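Local coordinates for alpha-1,2-Mannosidase (Trichoderma reesei, PDB 1HCU), which probably trims alpha-1,2-linked mannose residues from high-mannose N-glycans, as a calcium-dependent glycosyl hydrolase of family 47, at residues A[329-337]-A[401-410]; A[389-399]-A[449-460]. All blocks are in the same frame, centred on the assembly; numbering follows the deposited sequence.

Overall arrangement
Contacts 1 and 2 lie in one family 47 fold, their centres about 17 Å apart, and both draw on helix 393-405. Contact 2 (389-399 with 449-460) uses its N-terminal part and the loop before it, its centre about 8 Å from the centre of the chain; contact 1 (329-337 with 401-410) uses its C-terminal end, its centre about 18 Å from that point. In sequence the segments alternate: 329-337, 389-399, 401-410, 449-460. The contacts touch where Trp410 CE3 meets Leu398 CD2 at 3.8 Å and Ala336 CB packs on Ser397 CB. Helix 393-405 thus joins a buried region near calcium and Glu393, a predicted active-site residue, to the more peripheral packing against helix 326-344.

Contact 1 of 2, residues A[329-337]-A[401-410]; sequences IDFGIKLAS and AYRVTGDSKW
Ile333 meets Ala401, Val404, Thr405 and Trp410 as a knob in a hole. Its CG1 lies anti to the carbonyl carbon (chi1 -68°), and the two branches part: CD1 reaches Ala401 CB at 3.7 Å and also meets Val404 CG1 and Thr405 CG2, while CG2 comes obliquely to the indole, 3.5 Å from Trp410 CZ2. A glycine in place of Ile333 would probably leave this hole unfilled and the benzo end of Trp410 without its nearest neighbour from segment 329-337.

A second apolar pair lies at the start of 329-337, where Ile329 CD1 is 3.9 Å from Val404 CG2. Ala336 CB meets Trp410 CZ3 obliquely, and Ser337 CB approaches the ring edge at 4.3 Å from Trp410 CH2.

The axes of 329-337 and 401-405 approach to 10.7 Å at 141°, an oblique antiparallel pairing. The first lies on helix 326-344, the second ends helix 393-405, and Trp410 joins from helix 408-425.

Polar bonds shape the connection between the latter two helices. Thr405 OG1 donates to Ala401 O and accepts from Asp407 N at 3.0 Å, an ST turn. Gly406 adopts positive phi, and Asp407 OD1 N-caps the next helix by accepting from Lys409 N at 2.9 Å.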
loop_
_atom_site.group_PDB
_atom_site.type_symbol
_atom_site.label_atom_id
_atom_site.label_comp_id
_atom_site.label_asym_id
_atom_site.label_seq_id
_atom_site.Cartn_x
_atom_site.Cartn_y
_atom_site.Cartn_z
ATOM N N ILE A 329 -12.469 3.778 14.808
ATOM C CA ILE A 329 -11.998 2.436 15.084
ATOM C C ILE A 329 -13.119 1.433 14.786
ATOM O O ILE A 329 -12.896 0.443 14.085
ATOM C CB ILE A 329 -11.535 2.290 16.554
ATOM C CG1 ILE A 329 -10.326 3.213 16.806
ATOM C CG2 ILE A 329 -11.195 0.832 16.843
ATOM C CD1 ILE A 329 -9.794 3.191 18.235
ATOM N N ASP A 330 -14.325 1.690 15.290
ATOM C CA ASP A 330 -15.453 0.793 15.037
ATOM C C ASP A 330 -15.702 0.609 13.546
ATOM O O ASP A 330 -15.919 -0.515 13.076
ATOM C CB ASP A 330 -16.751 1.320 15.663
ATOM C CG ASP A 330 -16.698 1.379 17.170
ATOM O OD1 ASP A 330 -15.847 0.689 17.772
ATOM O OD2 ASP A 330 -17.526 2.115 17.752
ATOM N N PHE A 331 -15.697 1.718 12.810
ATOM C CA PHE A 331 -15.936 1.660 11.374
ATOM C C PHE A 331 -14.825 0.869 10.687
ATOM O O PHE A 331 -15.095 0.059 9.808
ATOM C CB PHE A 331 -16.048 3.077 10.787
ATOM C CG PHE A 331 -16.485 3.098 9.352
ATOM C CD1 PHE A 331 -15.571 3.340 8.338
ATOM C CD2 PHE A 331 -17.803 2.818 9.010
ATOM C CE1 PHE A 331 -15.959 3.300 7.001
ATOM C CE2 PHE A 331 -18.205 2.776 7.672
ATOM C CZ PHE A 331 -17.282 3.016 6.668
ATOM N N GLY A 332 -13.583 1.086 11.110
ATOM C CA GLY A 332 -12.471 0.354 10.527
ATOM C C GLY A 332 -12.567 -1.145 10.787
ATOM O O GLY A 332 -12.268 -1.952 9.906
ATOM N N ILE A 333 -12.978 -1.520 11.998
ATOM C CA ILE A 333 -13.128 -2.930 12.366
ATOM C C ILE A 333 -14.179 -3.597 11.472
ATOM O O ILE A 333 -14.008 -4.732 11.023
ATOM C CB ILE A 333 -13.574 -3.086 13.850
ATOM C CG1 ILE A 333 -12.447 -2.646 14.789
ATOM C CG2 ILE A 333 -13.949 -4.528 14.147
ATOM C CD1 ILE A 333 -11.152 -3.407 14.586
ATOM N N LYS A 334 -15.263 -2.875 11.215
ATOM C CA LYS A 334 -16.348 -3.374 10.381
ATOM C C LYS A 334 -15.838 -3.571 8.957
ATOM O O LYS A 334 -16.179 -4.544 8.286
ATOM C CB LYS A 334 -17.519 -2.378 10.401
ATOM C CG LYS A 334 -18.682 -2.727 9.481
ATOM C CD LYS A 334 -19.213 -4.124 9.774
ATOM C CE LYS A 334 -20.201 -4.594 8.722
ATOM N NZ LYS A 334 -21.565 -4.021 8.894
ATOM N N LEU A 335 -14.998 -2.648 8.511
ATOM C CA LEU A 335 -14.441 -2.702 7.167
ATOM C C LEU A 335 -13.503 -3.896 7.012
ATOM O O LEU A 335 -13.587 -4.646 6.038
ATOM C CB LEU A 335 -13.690 -1.403 6.876
ATOM C CG LEU A 335 -14.153 -0.507 5.722
ATOM C CD1 LEU A 335 -15.673 -0.434 5.651
ATOM C CD2 LEU A 335 -13.542 0.878 5.919
ATOM N N ALA A 336 -12.606 -4.065 7.973
ATOM C CA ALA A 336 -11.657 -5.160 7.937
ATOM C C ALA A 336 -12.415 -6.486 7.887
ATOM O O ALA A 336 -12.082 -7.387 7.114
ATOM C CB ALA A 336 -10.764 -5.108 9.166
ATOM N N SER A 337 -13.453 -6.581 8.709
ATOM C CA SER A 337 -14.286 -7.768 8.797
ATOM C C SER A 337 -15.061 -8.035 7.515
ATOM O O SER A 337 -15.105 -9.168 7.026
ATOM C CB SER A 337 -15.269 -7.614 9.957
ATOM O OG SER A 337 -16.182 -8.688 9.991
ATOM N N ALA A 401 -6.523 -4.185 12.900
ATOM C CA ALA A 401 -7.643 -4.603 13.747
ATOM C C ALA A 401 -7.126 -5.294 15.014
ATOM O O ALA A 401 -7.606 -5.024 16.125
ATOM C CB ALA A 401 -8.575 -5.533 12.976
ATOM N N TYR A 402 -6.130 -6.161 14.847
ATOM C CA TYR A 402 -5.540 -6.867 15.978
ATOM C C TYR A 402 -4.762 -5.914 16.896
ATOM O O TYR A 402 -4.915 -5.959 18.114
ATOM C CB TYR A 402 -4.612 -7.998 15.491
ATOM C CG TYR A 402 -3.890 -8.682 16.627
ATOM C CD1 TYR A 402 -2.548 -8.418 16.891
ATOM C CD2 TYR A 402 -4.584 -9.508 17.516
ATOM C CE1 TYR A 402 -1.918 -8.941 18.011
ATOM C CE2 TYR A 402 -3.962 -10.037 18.642
ATOM C CZ TYR A 402 -2.632 -9.745 18.886
ATOM O OH TYR A 402 -2.032 -10.220 20.027
ATOM N N ARG A 403 -3.935 -5.048 16.313
ATOM C CA ARG A 403 -3.145 -4.096 17.102
ATOM C C ARG A 403 -4.001 -3.151 17.929
ATOM O O ARG A 403 -3.555 -2.665 18.969
ATOM C CB ARG A 403 -2.225 -3.261 16.199
ATOM C CG ARG A 403 -1.167 -4.056 15.438
ATOM C CD ARG A 403 -0.260 -4.840 16.374
ATOM N NE ARG A 403 0.197 -4.001 17.472
ATOM C CZ ARG A 403 0.903 -4.435 18.513
ATOM N NH1 ARG A 403 1.249 -5.710 18.611
ATOM N NH2 ARG A 403 1.242 -3.590 19.471
ATOM N N VAL A 404 -5.220 -2.871 17.466
ATOM C CA VAL A 404 -6.095 -1.975 18.217
ATOM C C VAL A 404 -7.003 -2.700 19.215
ATOM O O VAL A 404 -7.421 -2.095 20.197
ATOM C CB VAL A 404 -6.976 -1.088 17.281
ATOM C CG1 VAL A 404 -8.179 -1.864 16.756
ATOM C CG2 VAL A 404 -7.427 0.152 18.029
ATOM N N THR A 405 -7.308 -3.979 18.985
ATOM C CA THR A 405 -8.180 -4.716 19.913
ATOM C C THR A 405 -7.461 -5.691 20.849
ATOM O O THR A 405 -7.867 -5.878 21.999
ATOM C CB THR A 405 -9.258 -5.562 19.188
ATOM O OG1 THR A 405 -8.621 -6.616 18.453
ATOM C CG2 THR A 405 -10.091 -4.714 18.254
ATOM N N GLY A 406 -6.408 -6.330 20.353
ATOM C CA GLY A 406 -5.705 -7.304 21.167
ATOM C C GLY A 406 -6.475 -8.615 21.163
ATOM O O GLY A 406 -6.178 -9.522 21.936
ATOM N N ASP A 407 -7.465 -8.717 20.282
ATOM C CA ASP A 407 -8.281 -9.916 20.177
ATOM C C ASP A 407 -7.614 -10.947 19.254
ATOM O O ASP A 407 -7.450 -10.703 18.056
ATOM C CB ASP A 407 -9.656 -9.541 19.633
ATOM C CG ASP A 407 -10.633 -10.689 19.678
ATOM O OD1 ASP A 407 -10.192 -11.851 19.820
ATOM O OD2 ASP A 407 -11.851 -10.426 19.558
ATOM N N SER A 408 -7.242 -12.097 19.814
ATOM C CA SER A 408 -6.574 -13.157 19.056
ATOM C C SER A 408 -7.388 -13.623 17.861
ATOM O O SER A 408 -6.866 -14.269 16.947
ATOM C CB SER A 408 -6.259 -14.360 19.961
ATOM O OG SER A 408 -7.436 -14.990 20.438
ATOM N N LYS A 409 -8.671 -13.292 17.875
ATOM C CA LYS A 409 -9.563 -13.661 16.788
ATOM C C LYS A 409 -9.009 -13.119 15.471
ATOM O O LYS A 409 -9.090 -13.775 14.434
ATOM C CB LYS A 409 -10.948 -13.068 17.040
ATOM C CG LYS A 409 -12.101 -13.971 16.630
ATOM C CD LYS A 409 -12.046 -14.321 15.162
ATOM C CE LYS A 409 -12.416 -15.783 14.944
ATOM N NZ LYS A 409 -11.529 -16.707 15.723
ATOM N N TRP A 410 -8.442 -11.919 15.519
ATOM C CA TRP A 410 -7.907 -11.293 14.317
ATOM C C TRP A 410 -6.701 -12.038 13.791
ATOM O O TRP A 410 -6.522 -12.167 12.580
ATOM C CB TRP A 410 -7.565 -9.820 14.587
ATOM C CG TRP A 410 -8.789 -9.021 14.941
ATOM C CD1 TRP A 410 -9.172 -8.623 16.187
ATOM C CD2 TRP A 410 -9.831 -8.596 14.047
ATOM N NE1 TRP A 410 -10.384 -7.981 16.130
ATOM C CE2 TRP A 410 -10.813 -7.951 14.831
ATOM C CE3 TRP A 410 -10.031 -8.701 12.661
ATOM C CZ2 TRP A 410 -11.981 -7.410 14.277
ATOM C CZ3 TRP A 410 -11.193 -8.163 12.110
ATOM C CH2 TRP A 410 -12.152 -7.526 12.919
#

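Contact 2 of 2, residues A[389-399]-A[449-460]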
loop_
_atom_site.group_PDB
_atom_site.type_symbol
_atom_site.label_atom_id
_atom_site.label_comp_id
_atom_site.label_asym_id
_atom_site.label_seq_id
_atom_site.Cartn_x
_atom_site.Cartn_y
_atom_site.Cartn_z
ATOM N N ILE A 389 -3.136 -11.203 -7.233
ATOM C CA ILE A 389 -1.715 -11.065 -7.519
ATOM C C ILE A 389 -0.859 -10.788 -6.296
ATOM O O ILE A 389 0.064 -9.968 -6.327
ATOM C CB ILE A 389 -1.454 -9.977 -8.600
ATOM C CG1 ILE A 389 -1.824 -8.587 -8.086
ATOM C CG2 ILE A 389 -2.288 -10.280 -9.836
ATOM C CD1 ILE A 389 -1.498 -7.479 -9.085
ATOM N N LEU A 390 -1.181 -11.483 -5.210
ATOM C CA LEU A 390 -0.429 -11.374 -3.967
ATOM C C LEU A 390 -0.551 -10.023 -3.250
ATOM O O LEU A 390 0.388 -9.600 -2.563
ATOM C CB LEU A 390 1.049 -11.706 -4.257
ATOM C CG LEU A 390 1.307 -13.035 -5.003
ATOM C CD1 LEU A 390 2.789 -13.248 -5.276
ATOM C CD2 LEU A 390 0.768 -14.196 -4.149
ATOM N N ARG A 391 -1.697 -9.353 -3.389
ATOM C CA ARG A 391 -1.889 -8.059 -2.727
ATOM C C ARG A 391 -1.892 -8.206 -1.212
ATOM O O ARG A 391 -2.123 -9.291 -0.687
ATOM C CB ARG A 391 -3.173 -7.373 -3.202
ATOM C CG ARG A 391 -3.051 -6.847 -4.638
ATOM C CD ARG A 391 -4.191 -5.922 -4.983
ATOM N NE ARG A 391 -4.239 -5.537 -6.393
ATOM C CZ ARG A 391 -3.359 -4.751 -7.015
ATOM N NH1 ARG A 391 -2.315 -4.242 -6.364
ATOM N NH2 ARG A 391 -3.548 -4.446 -8.293
ATOM N N PRO A 392 -1.626 -7.113 -0.490
ATOM C CA PRO A 392 -1.597 -7.203 0.969
ATOM C C PRO A 392 -2.656 -6.432 1.750
ATOM O O PRO A 392 -2.760 -6.586 2.970
ATOM C CB PRO A 392 -0.218 -6.667 1.279
ATOM C CG PRO A 392 -0.177 -5.455 0.340
ATOM C CD PRO A 392 -0.854 -5.942 -0.952
ATOM N N GLU A 393 -3.434 -5.607 1.066
ATOM C CA GLU A 393 -4.419 -4.775 1.740
ATOM C C GLU A 393 -5.271 -5.403 2.836
ATOM O O GLU A 393 -5.516 -4.774 3.859
ATOM C CB GLU A 393 -5.332 -4.111 0.711
ATOM C CG GLU A 393 -4.600 -3.151 -0.209
ATOM C CD GLU A 393 -3.905 -3.856 -1.353
ATOM O OE1 GLU A 393 -3.107 -3.205 -2.052
ATOM O OE2 GLU A 393 -4.161 -5.054 -1.561
ATOM N N THR A 394 -5.730 -6.630 2.632
ATOM C CA THR A 394 -6.571 -7.282 3.623
ATOM C C THR A 394 -5.778 -7.716 4.858
ATOM O O THR A 394 -6.221 -7.505 6.000
ATOM C CB THR A 394 -7.309 -8.462 2.971
ATOM O OG1 THR A 394 -8.206 -7.948 1.977
ATOM C CG2 THR A 394 -8.100 -9.248 3.998
ATOM N N LEU A 395 -4.605 -8.302 4.624
ATOM C CA LEU A 395 -3.733 -8.718 5.711
ATOM C C LEU A 395 -3.354 -7.451 6.468
ATOM O O LEU A 395 -3.169 -7.463 7.688
ATOM C CB LEU A 395 -2.476 -9.389 5.158
ATOM C CG LEU A 395 -2.695 -10.772 4.541
ATOM C CD1 LEU A 395 -1.533 -11.085 3.621
ATOM C CD2 LEU A 395 -2.833 -11.832 5.650
ATOM N N GLU A 396 -3.259 -6.348 5.729
ATOM C CA GLU A 396 -2.923 -5.062 6.323
ATOM C C GLU A 396 -4.025 -4.655 7.294
ATOM O O GLU A 396 -3.759 -4.363 8.459
ATOM C CB GLU A 396 -2.786 -3.991 5.234
ATOM C CG GLU A 396 -2.344 -2.613 5.718
ATOM C CD GLU A 396 -2.196 -1.637 4.560
ATOM O OE1 GLU A 396 -2.023 -2.110 3.419
ATOM O OE2 GLU A 396 -2.242 -0.407 4.780
ATOM N N SER A 397 -5.266 -4.646 6.819
ATOM C CA SER A 397 -6.365 -4.243 7.682
ATOM C C SER A 397 -6.566 -5.167 8.879
ATOM O O SER A 397 -6.850 -4.696 9.980
ATOM C CB SER A 397 -7.652 -4.100 6.871
ATOM O OG SER A 397 -7.544 -2.977 6.012
ATOM N N LEU A 398 -6.407 -6.471 8.672
ATOM C CA LEU A 398 -6.551 -7.417 9.762
ATOM C C LEU A 398 -5.483 -7.108 10.804
ATOM O O LEU A 398 -5.745 -7.146 12.008
ATOM C CB LEU A 398 -6.387 -8.850 9.253
ATOM C CG LEU A 398 -7.512 -9.340 8.333
ATOM C CD1 LEU A 398 -7.104 -10.663 7.692
ATOM C CD2 LEU A 398 -8.802 -9.493 9.134
ATOM N N TYR A 399 -4.279 -6.794 10.339
ATOM C CA TYR A 399 -3.193 -6.469 11.247
ATOM C C TYR A 399 -3.577 -5.293 12.151
ATOM O O TYR A 399 -3.466 -5.394 13.374
ATOM C CB TYR A 399 -1.914 -6.166 10.458
ATOM C CG TYR A 399 -0.819 -5.537 11.285
ATOM C CD1 TYR A 399 -0.511 -4.185 11.143
ATOM C CD2 TYR A 399 -0.116 -6.276 12.238
ATOM C CE1 TYR A 399 0.461 -3.585 11.928
ATOM C CE2 TYR A 399 0.862 -5.680 13.032
ATOM C CZ TYR A 399 1.143 -4.335 12.873
ATOM O OH TYR A 399 2.091 -3.722 13.666
ATOM N N MET A 449 5.588 -12.809 -9.420
ATOM C CA MET A 449 5.725 -12.564 -7.993
ATOM C C MET A 449 6.122 -11.101 -7.790
ATOM O O MET A 449 7.302 -10.752 -7.803
ATOM C CB MET A 449 6.781 -13.512 -7.404
ATOM C CG MET A 449 6.954 -13.415 -5.896
ATOM S SD MET A 449 7.767 -14.888 -5.159
ATOM C CE MET A 449 9.470 -14.380 -5.152
ATOM N N GLU A 450 5.115 -10.253 -7.616
ATOM C CA GLU A 450 5.318 -8.823 -7.424
ATOM C C GLU A 450 6.162 -8.515 -6.193
ATOM O O GLU A 450 6.127 -9.249 -5.203
ATOM C CB GLU A 450 3.965 -8.129 -7.312
ATOM C CG GLU A 450 3.147 -8.204 -8.583
ATOM C CD GLU A 450 3.584 -7.191 -9.615
ATOM O OE1 GLU A 450 3.154 -7.313 -10.781
ATOM O OE2 GLU A 450 4.350 -6.266 -9.262
ATOM N N SER A 451 6.901 -7.411 -6.254
ATOM C CA SER A 451 7.762 -7.024 -5.144
ATOM C C SER A 451 7.005 -6.762 -3.834
ATOM O O SER A 451 7.525 -7.053 -2.755
ATOM C CB SER A 451 8.613 -5.800 -5.530
ATOM O OG SER A 451 7.832 -4.626 -5.659
ATOM N N PHE A 452 5.786 -6.224 -3.911
ATOM C CA PHE A 452 5.037 -5.963 -2.681
ATOM C C PHE A 452 4.717 -7.251 -1.899
ATOM O O PHE A 452 4.266 -7.204 -0.756
ATOM C CB PHE A 452 3.764 -5.146 -2.972
ATOM C CG PHE A 452 2.908 -5.699 -4.080
ATOM C CD1 PHE A 452 2.274 -6.921 -3.936
ATOM C CD2 PHE A 452 2.708 -4.971 -5.253
ATOM C CE1 PHE A 452 1.448 -7.419 -4.934
ATOM C CE2 PHE A 452 1.882 -5.461 -6.263
ATOM C CZ PHE A 452 1.248 -6.690 -6.103
ATOM N N TRP A 453 4.958 -8.404 -2.516
ATOM C CA TRP A 453 4.748 -9.669 -1.819
ATOM C C TRP A 453 5.789 -9.648 -0.695
ATOM O O TRP A 453 5.479 -9.943 0.459
ATOM C CB TRP A 453 4.992 -10.836 -2.770
ATOM C CG TRP A 453 5.089 -12.190 -2.123
ATOM C CD1 TRP A 453 6.145 -13.052 -2.201
ATOM C CD2 TRP A 453 4.076 -12.868 -1.361
ATOM N NE1 TRP A 453 5.855 -14.224 -1.541
ATOM C CE2 TRP A 453 4.593 -14.138 -1.017
ATOM C CE3 TRP A 453 2.784 -12.527 -0.940
ATOM C CZ2 TRP A 453 3.863 -15.070 -0.273
ATOM C CZ3 TRP A 453 2.057 -13.452 -0.199
ATOM C CH2 TRP A 453 2.601 -14.712 0.127
ATOM N N PHE A 454 7.016 -9.258 -1.041
ATOM C CA PHE A 454 8.112 -9.165 -0.080
ATOM C C PHE A 454 7.924 -8.041 0.934
ATOM O O PHE A 454 8.088 -8.239 2.138
ATOM C CB PHE A 454 9.450 -8.903 -0.787
ATOM C CG PHE A 454 10.014 -10.093 -1.495
ATOM C CD1 PHE A 454 10.042 -10.140 -2.886
ATOM C CD2 PHE A 454 10.528 -11.167 -0.774
ATOM C CE1 PHE A 454 10.573 -11.236 -3.548
ATOM C CE2 PHE A 454 11.062 -12.270 -1.427
ATOM C CZ PHE A 454 11.085 -12.307 -2.815
ATOM N N ALA A 455 7.579 -6.860 0.438
ATOM C CA ALA A 455 7.432 -5.693 1.295
ATOM C C ALA A 455 6.185 -5.595 2.153
ATOM O O ALA A 455 6.246 -5.119 3.287
ATOM C CB ALA A 455 7.553 -4.429 0.447
ATOM N N GLU A 456 5.058 -6.052 1.623
ATOM C CA GLU A 456 3.797 -5.904 2.336
ATOM C C GLU A 456 3.079 -7.138 2.863
ATOM O O GLU A 456 2.893 -7.292 4.064
ATOM C CB GLU A 456 2.829 -5.123 1.448
ATOM C CG GLU A 456 3.367 -3.800 0.934
ATOM C CD GLU A 456 2.264 -2.938 0.331
ATOM O OE1 GLU A 456 2.207 -2.809 -0.913
ATOM O OE2 GLU A 456 1.448 -2.403 1.108
ATOM N N ALA A 457 2.634 -8.000 1.962
ATOM C CA ALA A 457 1.917 -9.182 2.390
ATOM C C ALA A 457 2.672 -9.958 3.463
ATOM O O ALA A 457 2.120 -10.244 4.522
ATOM C CB ALA A 457 1.621 -10.075 1.203
ATOM N N LEU A 458 3.938 -10.280 3.208
ATOM C CA LEU A 458 4.725 -11.050 4.175
ATOM C C LEU A 458 5.094 -10.250 5.428
ATOM O O LEU A 458 5.282 -10.817 6.506
ATOM C CB LEU A 458 5.982 -11.616 3.494
ATOM C CG LEU A 458 5.713 -12.712 2.442
ATOM C CD1 LEU A 458 7.019 -13.123 1.749
ATOM C CD2 LEU A 458 5.091 -13.927 3.123
ATOM N N LYS A 459 5.181 -8.931 5.282
ATOM C CA LYS A 459 5.510 -8.042 6.389
ATOM C C LYS A 459 4.339 -7.967 7.384
ATOM O O LYS A 459 4.515 -8.204 8.572
ATOM C CB LYS A 459 5.836 -6.643 5.839
ATOM C CG LYS A 459 5.999 -5.558 6.897
ATOM C CD LYS A 459 7.438 -5.287 7.221
ATOM C CE LYS A 459 7.962 -4.006 6.569
ATOM N NZ LYS A 459 8.064 -4.050 5.080
ATOM N N TYR A 460 3.142 -7.641 6.905
ATOM C CA TYR A 460 1.997 -7.552 7.807
ATOM C C TYR A 460 1.654 -8.912 8.415
ATOM O O TYR A 460 1.331 -8.995 9.600
ATOM C CB TYR A 460 0.774 -6.963 7.089
ATOM C CG TYR A 460 0.913 -5.484 6.754
ATOM C CD1 TYR A 460 1.112 -4.530 7.757
ATOM C CD2 TYR A 460 0.873 -5.047 5.430
ATOM C CE1 TYR A 460 1.274 -3.175 7.441
ATOM C CE2 TYR A 460 1.030 -3.701 5.106
ATOM C CZ TYR A 460 1.233 -2.769 6.110
ATOM O OH TYR A 460 1.411 -1.440 5.783
HETATM O O HOH W 1 2.357 -11.028 -7.861
HETATM O O HOH W 2 -0.420 0.909 6.570
HETATM O O HOH W 3 -1.050 -1.895 0.720
#
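The short axes of helices 393-399 and 451-460 run 8.6 Å apart at 37°, and a wider pi-type turn at 453-457 lies where Pro392 and Ala457 bring their CA atoms within 4.3 Å.

Leu390 CD1 lies over one face of the Trp453 indole, toward its rim, and Leu458 CG, from Trp453's own helix, over the centre of the other. The Phe452 ring turns its edge to the loop 389-392 that leads into helix 393-405, with CE1 3.2 Å from Ile389 O. Pro392 packs against the base of an acidic side chain, its CG 3.2 Å from Glu456 CB.

Glu396 CG is anti to its own backbone N (chi1 -176°), which lays the extended chain alongside Tyr460: CG stands over the ring in a CH-pi contact, 3.8 Å from the centroid. The carboxylate plane is nearly parallel to that of the ring. Tyr399 meets Tyr460 obliquely, ring planes at 40°.

One water donates to Glu396 OE2 and bonds Tyr460 OH; another lies within hydrogen-bonding distance of both Glu396 OE1 and Glu456 OE2, bridging them. Arg391 NE forms a salt bridge with Glu353 OE2, Glu353 being a predicted proton donor.

Glu396 OE1 and Glu456 OE2 lie 4.2 Å apart; if both acids are ionised, the bridging water and the calcium ion, about 4 Å from the Glu456 side chain at the nearest atoms, would probably help offset the like charges.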